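Local coordinates for protein threonine synthase (Brucella melitensis bv. 1, PDB 4F4F) that probably catalyses the pyridoxal-phosphate-dependent conversion of O-phospho-L-homoserine and water to L-threonine and phosphate, the last step of threonine biosynthesis, at residues Asp22-Gly27 / Ala125-Tyr130; Ala152-Phe157 / Thr163-Leu168; Leu324-His329 / Ala334-Leu339; Ser379-Asp384 / Cys428-Gln433; Lys397-Lys402 / Ala407-Leu412. One frame throughout, in Å; residues are numbered along the deposited sequence.

Contact 1: residues Asp22-Gly27 / Ala125-Tyr130; sequences DALLAG and ARMMDY
L24 points from helix 20-26 toward helix 117-134 and sets its forked end against two consecutive methionines, M127 and M128. The two methyls of L24 divide the work: CD1 lies 3.7 Å from CB of M127, while CD2 lies 3.8 Å from CB of M128. Each methyl thus has its closest contact at the root of a methionine, not at its sulfur. With CG anti to the backbone N (chi1 -178°), beside the carbonyl carbon, the fork of L24 lies over the backbone of M127 and M128, its CD1 4.0 Å from N of M128. Both methionine chains run at a slant to the leucine. M127 starts toward helix 20-26 and then bends at its last torsion. M128 leaves along the flank of its helix and also bends at the end, bringing its CE to 4.1 Å from CD2 of L24. L25 joins more loosely from the side, with CD2 4.2 Å from CG of M128. Leucine suits a place where one branched end must fill two neighbouring sites, and methionine, unbranched and flexible, can fold to the shape between helices. The short helical segments cross steeply, at 108°, with axes 10.3 Å apart. At the margin, D22 forms a salt bridge with R135, and M127 also packs on M80 of helix 74-86. No hydrogen bond crosses between the segments, so this junction of the N-terminal region with the cofactor-binding part of the chain relies on dispersion and the exclusion of water, with directional polar bonds placed around it.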
# COMPACT_ATOMS: atom_id res chain seq x y z
N ASP A 22 -17.88 -6.96 -6.03
CA ASP A 22 -17.63 -6.45 -7.37
C ASP A 22 -16.57 -5.37 -7.36
O ASP A 22 -15.71 -5.37 -8.23
CB ASP A 22 -18.93 -5.92 -7.99
CG ASP A 22 -19.82 -7.02 -8.46
OD1 ASP A 22 -19.27 -8.06 -8.83
OD2 ASP A 22 -21.06 -6.88 -8.43
N ALA A 23 -16.62 -4.45 -6.40
CA ALA A 23 -15.60 -3.41 -6.33
C ALA A 23 -14.23 -4.06 -6.18
O ALA A 23 -13.26 -3.58 -6.76
CB ALA A 23 -15.86 -2.44 -5.20
N LEU A 24 -14.16 -5.16 -5.42
CA LEU A 24 -12.91 -5.88 -5.21
C LEU A 24 -12.38 -6.46 -6.53
O LEU A 24 -11.19 -6.45 -6.76
CB LEU A 24 -13.09 -7.00 -4.17
CG LEU A 24 -11.85 -7.84 -3.81
CD1 LEU A 24 -11.96 -8.47 -2.43
CD2 LEU A 24 -11.60 -8.91 -4.86
N LEU A 25 -13.25 -6.97 -7.38
CA LEU A 25 -12.84 -7.61 -8.63
C LEU A 25 -12.74 -6.62 -9.79
O LEU A 25 -11.92 -6.79 -10.69
CB LEU A 25 -13.86 -8.67 -9.02
CG LEU A 25 -13.94 -9.89 -8.10
CD1 LEU A 25 -15.09 -10.77 -8.53
CD2 LEU A 25 -12.62 -10.66 -8.10
N ALA A 26 -13.61 -5.62 -9.78
CA ALA A 26 -13.58 -4.59 -10.81
C ALA A 26 -12.20 -3.89 -10.84
O ALA A 26 -11.66 -3.66 -11.92
CB ALA A 26 -14.71 -3.59 -10.61
N GLY A 27 -11.63 -3.57 -9.67
CA GLY A 27 -10.40 -2.76 -9.61
C GLY A 27 -10.68 -1.29 -10.01
O GLY A 27 -11.45 -0.60 -9.32
N ALA A 125 -5.67 -10.98 -0.78
CA ALA A 125 -5.57 -12.26 -1.52
C ALA A 125 -6.62 -13.28 -1.01
O ALA A 125 -7.23 -14.00 -1.83
CB ALA A 125 -4.16 -12.82 -1.50
N ARG A 126 -6.89 -13.27 0.29
CA ARG A 126 -7.88 -14.16 0.90
C ARG A 126 -9.31 -13.73 0.63
O ARG A 126 -10.17 -14.56 0.36
CB ARG A 126 -7.63 -14.33 2.41
CG ARG A 126 -6.34 -15.06 2.70
CD ARG A 126 -5.94 -15.17 4.16
NE ARG A 126 -4.82 -16.09 4.37
CZ ARG A 126 -3.53 -15.76 4.20
NH1 ARG A 126 -3.18 -14.54 3.80
NH2 ARG A 126 -2.58 -16.65 4.42
N MET A 127 -9.57 -12.43 0.66
CA MET A 127 -10.90 -11.92 0.33
C MET A 127 -11.21 -12.26 -1.13
O MET A 127 -12.30 -12.70 -1.45
CB MET A 127 -10.98 -10.39 0.54
CG MET A 127 -10.87 -10.00 2.00
SD MET A 127 -11.32 -8.31 2.33
CE MET A 127 -10.10 -7.37 1.40
N MET A 128 -10.22 -12.03 -2.01
CA MET A 128 -10.40 -12.32 -3.42
C MET A 128 -10.64 -13.81 -3.63
O MET A 128 -11.49 -14.19 -4.42
CB MET A 128 -9.21 -11.84 -4.24
CG MET A 128 -9.40 -12.04 -5.74
SD MET A 128 -8.02 -11.43 -6.75
CE MET A 128 -7.83 -9.75 -6.15
N ASP A 129 -9.90 -14.67 -2.92
CA ASP A 129 -10.07 -16.13 -3.06
C ASP A 129 -11.52 -16.55 -2.72
O ASP A 129 -12.12 -17.39 -3.38
CB ASP A 129 -9.08 -16.82 -2.14
CG ASP A 129 -8.53 -18.11 -2.70
OD1 ASP A 129 -8.21 -18.18 -3.90
OD2 ASP A 129 -8.31 -19.02 -1.90
N TYR A 130 -12.06 -15.89 -1.70
CA TYR A 130 -13.40 -16.16 -1.22
C TYR A 130 -14.44 -15.68 -2.24
O TYR A 130 -15.37 -16.43 -2.58
CB TYR A 130 -13.66 -15.53 0.17
CG TYR A 130 -15.06 -15.76 0.62
CD1 TYR A 130 -16.06 -14.85 0.29
CD2 TYR A 130 -15.42 -16.92 1.30
CE1 TYR A 130 -17.37 -15.06 0.67
CE2 TYR A 130 -16.74 -17.15 1.68
CZ TYR A 130 -17.71 -16.21 1.35
OH TYR A 130 -19.04 -16.39 1.68

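Contact 2: residues Ala152-Phe157 / Thr163-Leu168; sequences AAIEAF and TDIFIL
I165 and F157 meet inside a beta-alpha-beta unit, formed by strand 139-144, helix 148-157 and strand 163-170, in which the helix lies nearly antiparallel to the strand that follows it (165°). I165 can be followed outward. Its CB is 4.2 Å from CB of F157, and its CG2 lies as far from that same atom. CG1, anti to the backbone N (chi1 -176°), carries the chain toward the helix, and CD1 of I165 ends between A153 and the aromatic ring: 3.7 Å from CB of A153 and 3.8 Å from CD2 of F157. The ring and the isoleucine cross at about a right angle. Alanine suits the position because its small side chain lets the isoleucine tip come close to the helix backbone. Two residues on, on the same face, I167 turns CG1 to CD1 of I154, at 3.8 Å. Beta-branched isoleucines fit the extended strand and give the helix a wide apolar surface, while D164 and F166 point away from it. I141 of the adjoining strand packs on both I165 and F157. At the strand's start a polar atom takes part: OG1 of T163 sits near the ring plane of F157, at its edge, 3.6 Å from CD1.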
# COMPACT_ATOMS: atom_id res chain seq x y z
N ALA A 152 5.69 -9.15 -1.96
CA ALA A 152 4.48 -9.01 -1.16
C ALA A 152 3.32 -9.70 -1.82
O ALA A 152 2.57 -10.38 -1.16
CB ALA A 152 4.16 -7.53 -0.94
N ALA A 153 3.20 -9.55 -3.13
CA ALA A 153 2.09 -10.17 -3.87
C ALA A 153 2.20 -11.70 -3.85
O ALA A 153 1.20 -12.40 -3.62
CB ALA A 153 2.04 -9.66 -5.33
N ILE A 154 3.40 -12.21 -4.13
CA ILE A 154 3.63 -13.65 -4.18
C ILE A 154 3.44 -14.34 -2.83
O ILE A 154 2.86 -15.44 -2.74
CB ILE A 154 5.01 -13.93 -4.76
CG1 ILE A 154 4.92 -13.90 -6.28
CG2 ILE A 154 5.58 -15.26 -4.26
CD1 ILE A 154 6.28 -13.81 -6.95
N GLU A 155 3.88 -13.68 -1.76
CA GLU A 155 3.63 -14.21 -0.42
C GLU A 155 2.17 -14.18 0.02
O GLU A 155 1.78 -14.95 0.91
CB GLU A 155 4.51 -13.53 0.64
CG GLU A 155 5.91 -14.11 0.69
CD GLU A 155 5.94 -15.56 1.20
OE1 GLU A 155 5.25 -15.91 2.17
OE2 GLU A 155 6.68 -16.35 0.65
N ALA A 156 1.37 -13.29 -0.57
CA ALA A 156 -0.06 -13.19 -0.27
C ALA A 156 -0.88 -14.20 -1.09
O ALA A 156 -1.76 -14.86 -0.56
CB ALA A 156 -0.56 -11.77 -0.52
N PHE A 157 -0.54 -14.34 -2.38
CA PHE A 157 -1.34 -15.17 -3.30
C PHE A 157 -0.84 -16.61 -3.41
O PHE A 157 -1.60 -17.48 -3.82
CB PHE A 157 -1.42 -14.55 -4.69
CG PHE A 157 -2.39 -13.40 -4.76
CD1 PHE A 157 -3.73 -13.63 -4.96
CD2 PHE A 157 -1.94 -12.09 -4.66
CE1 PHE A 157 -4.64 -12.60 -5.06
CE2 PHE A 157 -2.84 -11.04 -4.77
CZ PHE A 157 -4.19 -11.29 -4.98
N THR A 163 -6.52 -18.71 -7.53
CA THR A 163 -5.63 -17.80 -8.27
C THR A 163 -4.30 -18.48 -8.59
O THR A 163 -3.90 -19.45 -7.93
CB THR A 163 -5.36 -16.49 -7.50
OG1 THR A 163 -4.79 -16.79 -6.22
CG2 THR A 163 -6.64 -15.68 -7.35
N ASP A 164 -3.71 -18.02 -9.70
CA ASP A 164 -2.32 -18.31 -10.08
C ASP A 164 -1.72 -16.92 -10.30
O ASP A 164 -2.38 -16.02 -10.88
CB ASP A 164 -2.25 -19.15 -11.36
CG ASP A 164 -2.88 -20.53 -11.18
OD1 ASP A 164 -2.30 -21.36 -10.47
OD2 ASP A 164 -3.99 -20.78 -11.71
N ILE A 165 -0.50 -16.73 -9.83
CA ILE A 165 0.13 -15.44 -9.90
C ILE A 165 1.42 -15.49 -10.71
O ILE A 165 2.24 -16.43 -10.56
CB ILE A 165 0.34 -14.84 -8.49
CG1 ILE A 165 0.93 -13.42 -8.57
CG2 ILE A 165 1.19 -15.79 -7.67
CD1 ILE A 165 0.76 -12.52 -7.36
N PHE A 166 1.56 -14.52 -11.61
CA PHE A 166 2.72 -14.37 -12.46
C PHE A 166 3.27 -12.95 -12.25
O PHE A 166 2.57 -11.96 -12.47
CB PHE A 166 2.33 -14.57 -13.95
CG PHE A 166 1.66 -15.88 -14.23
CD1 PHE A 166 0.36 -16.10 -13.81
CD2 PHE A 166 2.34 -16.91 -14.86
CE1 PHE A 166 -0.25 -17.34 -14.03
CE2 PHE A 166 1.73 -18.13 -15.08
CZ PHE A 166 0.43 -18.35 -14.69
N ILE A 167 4.51 -12.88 -11.79
CA ILE A 167 5.20 -11.61 -11.59
C ILE A 167 6.41 -11.57 -12.50
O ILE A 167 7.28 -12.49 -12.47
CB ILE A 167 5.64 -11.45 -10.15
CG1 ILE A 167 4.44 -11.40 -9.18
CG2 ILE A 167 6.56 -10.22 -10.04
CD1 ILE A 167 3.48 -10.22 -9.36
N LEU A 168 6.46 -10.52 -13.31
CA LEU A 168 7.56 -10.28 -14.19
C LEU A 168 8.51 -9.27 -13.52
O LEU A 168 8.07 -8.21 -13.01
CB LEU A 168 7.03 -9.69 -15.52
CG LEU A 168 6.17 -10.54 -16.47
CD1 LEU A 168 4.85 -10.99 -15.86
CD2 LEU A 168 5.92 -9.80 -17.76

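Contact 3: residues Leu324-His329 / Ala334-Leu339; sequences LLFEAH and AAVRGL
V336 and H329 bury the most surface here, with L339 close behind. V336 brings its CG2 methyl to the backbone of the opposite helix, 3.6 Å from CA of F326. CG2 of V336 also lies at the edge of the F326 ring, near its plane and 4.1 Å from CD1 of F326. A compact beta-branched valine suits this spot, since it can approach a helix backbone closely. H329, just past the end of helix 321-328, directs its imidazole across to two residues one turn apart: CD2 is 3.6 Å from CB of A335, and CE1 is 3.7 Å from CD1 of L339. The leucine comes from the opposite direction and meets the ring obliquely. What fixes the ring is a bond back into its own helix, where ND1 of H329 donates to L325 O at 2.6 Å (N-H...O angle 156°), with the oxygen close to the imidazole plane. The backbone N of H329 reaches that oxygen from the other face, so two donors grip one carbonyl. L339 also comes within 4.3 Å of L325, its CD1 facing CD2, and both leucines continue onto F349 of strand 348-350. Only four residues separate the segments, whose short helical parts run at 138° to each other: this is an alpha-alpha hairpin, splayed from antiparallel and packed by apolar side chains and the carbon atoms of a helix-end histidine.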
# COMPACT_ATOMS: atom_id res chain seq x y z
N LEU A 324 -8.46 11.47 -2.73
CA LEU A 324 -8.58 12.66 -1.89
C LEU A 324 -9.14 13.84 -2.67
O LEU A 324 -9.94 14.63 -2.12
CB LEU A 324 -7.26 13.04 -1.21
CG LEU A 324 -7.26 14.34 -0.36
CD1 LEU A 324 -8.29 14.29 0.77
CD2 LEU A 324 -5.88 14.61 0.19
N LEU A 325 -8.69 14.01 -3.92
CA LEU A 325 -9.24 15.08 -4.75
C LEU A 325 -10.77 15.04 -4.79
O LEU A 325 -11.43 16.06 -4.71
CB LEU A 325 -8.69 15.01 -6.18
CG LEU A 325 -7.24 15.43 -6.38
CD1 LEU A 325 -6.77 15.20 -7.83
CD2 LEU A 325 -7.05 16.90 -6.00
N PHE A 326 -11.33 13.85 -4.97
CA PHE A 326 -12.79 13.65 -5.05
C PHE A 326 -13.42 14.14 -3.75
O PHE A 326 -14.37 14.93 -3.79
CB PHE A 326 -13.09 12.16 -5.27
CG PHE A 326 -14.53 11.82 -5.49
CD1 PHE A 326 -15.25 12.37 -6.53
CD2 PHE A 326 -15.16 10.86 -4.69
CE1 PHE A 326 -16.58 12.00 -6.76
CE2 PHE A 326 -16.47 10.48 -4.91
CZ PHE A 326 -17.19 11.05 -5.95
N GLU A 327 -12.89 13.72 -2.62
CA GLU A 327 -13.46 14.12 -1.33
C GLU A 327 -13.34 15.63 -1.10
O GLU A 327 -14.29 16.29 -0.64
CB GLU A 327 -12.78 13.35 -0.18
CG GLU A 327 -12.91 11.83 -0.29
CD GLU A 327 -14.28 11.32 0.03
OE1 GLU A 327 -15.24 12.15 0.14
OE2 GLU A 327 -14.40 10.09 0.12
N ALA A 328 -12.18 16.19 -1.45
CA ALA A 328 -11.89 17.59 -1.26
C ALA A 328 -12.80 18.52 -2.10
O ALA A 328 -13.09 19.65 -1.68
CB ALA A 328 -10.43 17.88 -1.51
N HIS A 329 -13.28 18.01 -3.26
CA HIS A 329 -14.17 18.77 -4.14
C HIS A 329 -15.62 18.51 -3.82
O HIS A 329 -16.50 18.74 -4.63
CB HIS A 329 -13.89 18.42 -5.61
CG HIS A 329 -12.58 18.98 -6.12
ND1 HIS A 329 -11.38 18.46 -5.79
CD2 HIS A 329 -12.31 20.07 -6.95
CE1 HIS A 329 -10.39 19.17 -6.37
NE2 HIS A 329 -10.96 20.17 -7.06
N ALA A 334 -17.40 15.88 -11.98
CA ALA A 334 -17.01 16.72 -13.11
C ALA A 334 -15.68 17.46 -12.82
O ALA A 334 -14.80 17.53 -13.67
CB ALA A 334 -18.12 17.69 -13.48
N ALA A 335 -15.53 18.01 -11.61
CA ALA A 335 -14.27 18.69 -11.27
C ALA A 335 -13.10 17.74 -11.36
O ALA A 335 -12.03 18.09 -11.87
CB ALA A 335 -14.31 19.37 -9.90
N VAL A 336 -13.28 16.53 -10.84
CA VAL A 336 -12.18 15.55 -10.84
C VAL A 336 -11.82 15.16 -12.27
O VAL A 336 -10.63 15.06 -12.62
CB VAL A 336 -12.55 14.30 -10.03
CG1 VAL A 336 -11.57 13.16 -10.28
CG2 VAL A 336 -12.58 14.66 -8.55
N ARG A 337 -12.84 14.94 -13.11
CA ARG A 337 -12.60 14.58 -14.50
C ARG A 337 -11.73 15.66 -15.14
O ARG A 337 -10.80 15.38 -15.89
CB ARG A 337 -13.93 14.41 -15.28
CG ARG A 337 -14.65 13.06 -15.08
CD ARG A 337 -15.76 12.77 -16.12
NE ARG A 337 -16.79 13.82 -16.16
CZ ARG A 337 -17.89 13.86 -15.41
NH1 ARG A 337 -18.17 12.92 -14.53
NH2 ARG A 337 -18.72 14.89 -15.53
N GLY A 338 -12.08 16.92 -14.86
CA GLY A 338 -11.39 18.04 -15.45
C GLY A 338 -9.92 18.05 -15.09
O GLY A 338 -9.09 18.27 -15.93
N LEU A 339 -9.63 17.86 -13.81
CA LEU A 339 -8.25 17.89 -13.34
C LEU A 339 -7.44 16.75 -13.95
O LEU A 339 -6.32 16.98 -14.39
CB LEU A 339 -8.21 17.81 -11.82
CG LEU A 339 -8.82 18.98 -11.03
CD1 LEU A 339 -8.65 18.63 -9.54
CD2 LEU A 339 -8.15 20.30 -11.40

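Contact 4: residues Ser379-Asp384 / Cys428-Gln433; sequences SVLSKD and CGVEPQ
This is a small apolar contact at the protein surface, between the last turns of helix 370-384 and the chain where it leaves helix 421-428. A single leucine carries it on one side: L381 points across, and its CD2 methyl touches both C428 and V430. CD2 of L381 lies 3.8 Å from SG of C428 and 3.7 Å from CG2 of V430. A chi1 of -174° sets the leucine CG beside the carbonyl carbon, and from there CD2 meets both partners, the valine at a slant. C428 and V430 both point back toward the leucine, while G429 between them adopts a positive phi (80°), a conformation that glycine accepts readily. The turn is also spanned by a weak hydrogen bond from N of V430 to SG of C428, 3.7 Å long. The sulfur is mainly an apolar neighbour of the leucine and at most a weak acceptor; being large and only mildly polar, it suits a contact with a methyl. Nearby, L387 packs on both C428 and P432, carrying the apolar patch into the loop after helix 370-384. With its positive-phi glycine directly after the final turn, this side has the glycine-terminated helix end common in globular proteins, here packed against another helix.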
# COMPACT_ATOMS: atom_id res chain seq x y z
N SER A 379 21.20 9.60 13.44
CA SER A 379 20.86 10.21 14.73
C SER A 379 19.93 9.34 15.56
O SER A 379 20.15 9.21 16.74
CB SER A 379 20.26 11.64 14.65
OG SER A 379 19.02 11.63 14.04
N VAL A 380 18.89 8.78 14.95
CA VAL A 380 17.98 7.89 15.70
C VAL A 380 18.71 6.63 16.23
O VAL A 380 18.47 6.21 17.37
CB VAL A 380 16.72 7.54 14.90
CG1 VAL A 380 15.82 6.61 15.69
CG2 VAL A 380 15.93 8.81 14.57
N LEU A 381 19.62 6.06 15.45
CA LEU A 381 20.45 4.95 15.98
C LEU A 381 21.28 5.43 17.15
O LEU A 381 21.31 4.79 18.21
CB LEU A 381 21.36 4.36 14.91
CG LEU A 381 22.13 3.12 15.35
CD1 LEU A 381 21.24 1.95 15.75
CD2 LEU A 381 23.04 2.71 14.22
N SER A 382 21.93 6.57 16.99
CA SER A 382 22.79 7.11 18.05
C SER A 382 22.03 7.45 19.33
O SER A 382 22.49 7.11 20.42
CB SER A 382 23.54 8.36 17.60
OG SER A 382 24.56 7.96 16.73
N LYS A 383 20.92 8.17 19.18
CA LYS A 383 20.20 8.67 20.34
C LYS A 383 19.33 7.62 20.98
O LYS A 383 19.22 7.62 22.19
CB LYS A 383 19.39 9.91 20.00
CG LYS A 383 20.23 11.08 19.54
CD LYS A 383 21.20 11.57 20.60
CE LYS A 383 22.02 12.77 20.14
NZ LYS A 383 21.16 13.92 19.75
N ASP A 384 18.72 6.72 20.20
CA ASP A 384 17.79 5.73 20.75
C ASP A 384 18.22 4.27 20.66
O ASP A 384 17.59 3.42 21.25
CB ASP A 384 16.43 5.84 20.03
CG ASP A 384 15.64 7.07 20.42
OD1 ASP A 384 16.03 7.82 21.36
OD2 ASP A 384 14.56 7.27 19.79
N CYS A 428 24.80 4.83 8.40
CA CYS A 428 25.22 4.67 9.79
C CYS A 428 26.24 3.59 10.05
O CYS A 428 26.59 3.37 11.18
CB CYS A 428 23.99 4.40 10.67
SG CYS A 428 23.17 2.80 10.42
N GLY A 429 26.68 2.89 9.01
CA GLY A 429 27.67 1.83 9.17
C GLY A 429 27.18 0.49 9.66
O GLY A 429 27.98 -0.44 9.80
N VAL A 430 25.89 0.35 9.96
CA VAL A 430 25.38 -0.93 10.42
C VAL A 430 24.89 -1.75 9.22
O VAL A 430 24.22 -1.21 8.33
CB VAL A 430 24.24 -0.75 11.44
CG1 VAL A 430 23.48 -2.06 11.65
CG2 VAL A 430 24.81 -0.21 12.74
N GLU A 431 25.26 -3.03 9.17
CA GLU A 431 24.70 -3.94 8.19
C GLU A 431 23.49 -4.56 8.88
O GLU A 431 23.67 -5.36 9.79
CB GLU A 431 25.73 -5.01 7.77
CG GLU A 431 25.29 -5.93 6.62
CD GLU A 431 24.79 -5.20 5.38
OE1 GLU A 431 25.39 -4.19 4.95
OE2 GLU A 431 23.77 -5.65 4.82
N PRO A 432 22.27 -4.18 8.48
CA PRO A 432 21.12 -4.67 9.28
C PRO A 432 20.99 -6.19 9.20
O PRO A 432 21.44 -6.79 8.25
CB PRO A 432 19.92 -3.98 8.66
CG PRO A 432 20.36 -3.46 7.34
CD PRO A 432 21.86 -3.30 7.37
N GLN A 433 20.40 -6.80 10.21
CA GLN A 433 20.25 -8.25 10.26
C GLN A 433 18.78 -8.63 10.04
O GLN A 433 17.86 -8.00 10.58
CB GLN A 433 20.77 -8.78 11.59

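Contact 5: residues Lys397-Lys402 / Ala407-Leu412; sequences KVAREK and APMVVL
The methyl of A399 faces strand 409-413 and touches two of its residues, M409 and V411. CB of A399 lies 3.7 Å from CG2 of V411 and 3.9 Å from CG of M409, so one small group sits against two side chains on the same face of the strand. V410, the residue between them, points the other way. Alanine is apt here: its short side chain allows the helix and strand backbones to come near, with CA atoms of A399 and V411 6.9 Å apart. The methionine owes its fit to shape. CG is anti to the backbone N (chi1 -179°), and bends at the next two torsions curl the chain, so that CG rather than the sulfur meets the alanine. V411, beta-branched as befits a strand, offers the methyl that stands beside its backbone N. In the next shell, T256 of the neighbouring strand packs on both A399 and M409, and I282, a further strand across, touches M409 and V398. On the outer side of the helix, NZ of K397 forms a salt bridge with OE1 of E401 at 3.1 Å, one turn along, approaching from above the carboxylate plane. The chemistry is thus divided: buried methyl and methylene groups hold helix to sheet without a hydrogen bond between the segments, and the ionic pairs lie outside this apolar interface, K397-E401 within the helix and R400-E103 linking it to strand 103-107.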
# COMPACT_ATOMS: atom_id res chain seq x y z
N LYS A 397 12.01 12.19 9.93
CA LYS A 397 12.49 13.53 9.60
C LYS A 397 11.32 14.53 9.42
O LYS A 397 11.29 15.64 10.02
CB LYS A 397 13.35 13.49 8.34
CG LYS A 397 14.02 14.80 7.98
CD LYS A 397 13.20 15.75 7.14
CE LYS A 397 14.09 16.87 6.59
NZ LYS A 397 13.35 17.79 5.68
N VAL A 398 10.37 14.16 8.57
CA VAL A 398 9.27 15.07 8.23
C VAL A 398 8.32 15.26 9.43
O VAL A 398 7.82 16.36 9.68
CB VAL A 398 8.50 14.55 6.99
CG1 VAL A 398 7.21 15.33 6.73
CG2 VAL A 398 9.40 14.55 5.75
N ALA A 399 8.06 14.17 10.17
CA ALA A 399 7.24 14.23 11.39
C ALA A 399 7.82 15.30 12.32
O ALA A 399 7.09 16.11 12.84
CB ALA A 399 7.20 12.90 12.10
N ARG A 400 9.13 15.30 12.52
CA ARG A 400 9.75 16.23 13.46
C ARG A 400 9.75 17.67 12.95
O ARG A 400 9.67 18.59 13.73
CB ARG A 400 11.18 15.78 13.81
CG ARG A 400 11.18 14.46 14.55
CD ARG A 400 12.57 13.88 14.75
NE ARG A 400 12.54 12.70 15.59
CZ ARG A 400 13.60 12.03 16.05
NH1 ARG A 400 14.83 12.38 15.72
NH2 ARG A 400 13.45 10.98 16.84
N GLU A 401 9.83 17.85 11.64
CA GLU A 401 9.76 19.17 11.03
C GLU A 401 8.35 19.74 11.03
O GLU A 401 8.16 20.92 11.25
CB GLU A 401 10.26 19.07 9.58
CG GLU A 401 10.49 20.42 8.89
CD GLU A 401 10.92 20.25 7.44
OE1 GLU A 401 10.88 19.13 6.91
OE2 GLU A 401 11.32 21.25 6.82
N LYS A 402 7.36 18.89 10.75
CA LYS A 402 6.02 19.36 10.48
C LYS A 402 5.07 19.23 11.65
O LYS A 402 4.00 19.77 11.59
CB LYS A 402 5.41 18.59 9.30
CG LYS A 402 6.13 18.80 7.99
CD LYS A 402 5.85 20.19 7.46
CE LYS A 402 7.10 20.80 6.91
NZ LYS A 402 6.78 22.02 6.16
N ALA A 407 -0.64 16.64 20.35
CA ALA A 407 -0.94 15.24 20.08
C ALA A 407 0.32 14.38 20.00
O ALA A 407 1.34 14.82 19.48
CB ALA A 407 -1.74 15.09 18.79
N PRO A 408 0.23 13.11 20.44
CA PRO A 408 1.29 12.17 20.16
C PRO A 408 1.41 11.89 18.67
O PRO A 408 0.40 11.84 17.96
CB PRO A 408 0.81 10.90 20.84
CG PRO A 408 -0.66 11.02 20.87
CD PRO A 408 -0.92 12.45 21.10
N MET A 409 2.66 11.74 18.22
CA MET A 409 2.96 11.47 16.82
C MET A 409 3.34 10.01 16.62
O MET A 409 4.25 9.48 17.28
CB MET A 409 4.12 12.37 16.36
CG MET A 409 4.50 12.20 14.89
SD MET A 409 3.14 12.53 13.75
CE MET A 409 3.11 14.31 13.83
N VAL A 410 2.66 9.38 15.67
CA VAL A 410 2.96 8.06 15.25
C VAL A 410 3.51 8.15 13.84
O VAL A 410 2.84 8.70 12.93
CB VAL A 410 1.70 7.21 15.26
CG1 VAL A 410 2.01 5.82 14.70
CG2 VAL A 410 1.11 7.14 16.69
N VAL A 411 4.72 7.66 13.66
CA VAL A 411 5.37 7.64 12.36
C VAL A 411 5.30 6.20 11.87
O VAL A 411 5.73 5.30 12.55
CB VAL A 411 6.86 8.05 12.46
CG1 VAL A 411 7.51 8.08 11.09
CG2 VAL A 411 7.02 9.40 13.16
N LEU A 412 4.78 6.01 10.68
CA LEU A 412 4.70 4.69 10.06
C LEU A 412 6.07 4.27 9.54
O LEU A 412 6.68 4.95 8.68
CB LEU A 412 3.68 4.68 8.91
CG LEU A 412 2.19 4.48 9.21
CD1 LEU A 412 1.72 5.32 10.39
CD2 LEU A 412 1.29 4.59 7.96

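Overall arrangement
Contacts 1 and 2 are continuous, their centres 14 Å apart: CB of A125 packs 3.6 Å from CD1 of F157, so helix 117-134 lies between the N-terminal helix and the beta-alpha-beta unit. Contacts 4 and 5 also touch, CG2 of V380 being 3.9 Å from NH1 of R400, and contact 5 is nested within the loop that contact 4 closes. Contact 3 stands apart, its centre 26 Å from that of contact 1. The bound pyridoxal phosphate lies between contacts 2 and 5: the side chain of A153 is about 12 Å from it and that of V411 about 10 Å. In contact 3 the side chain of L324 touches F262, a cofactor-binding residue, and that of L325 lies about 8 Å from it.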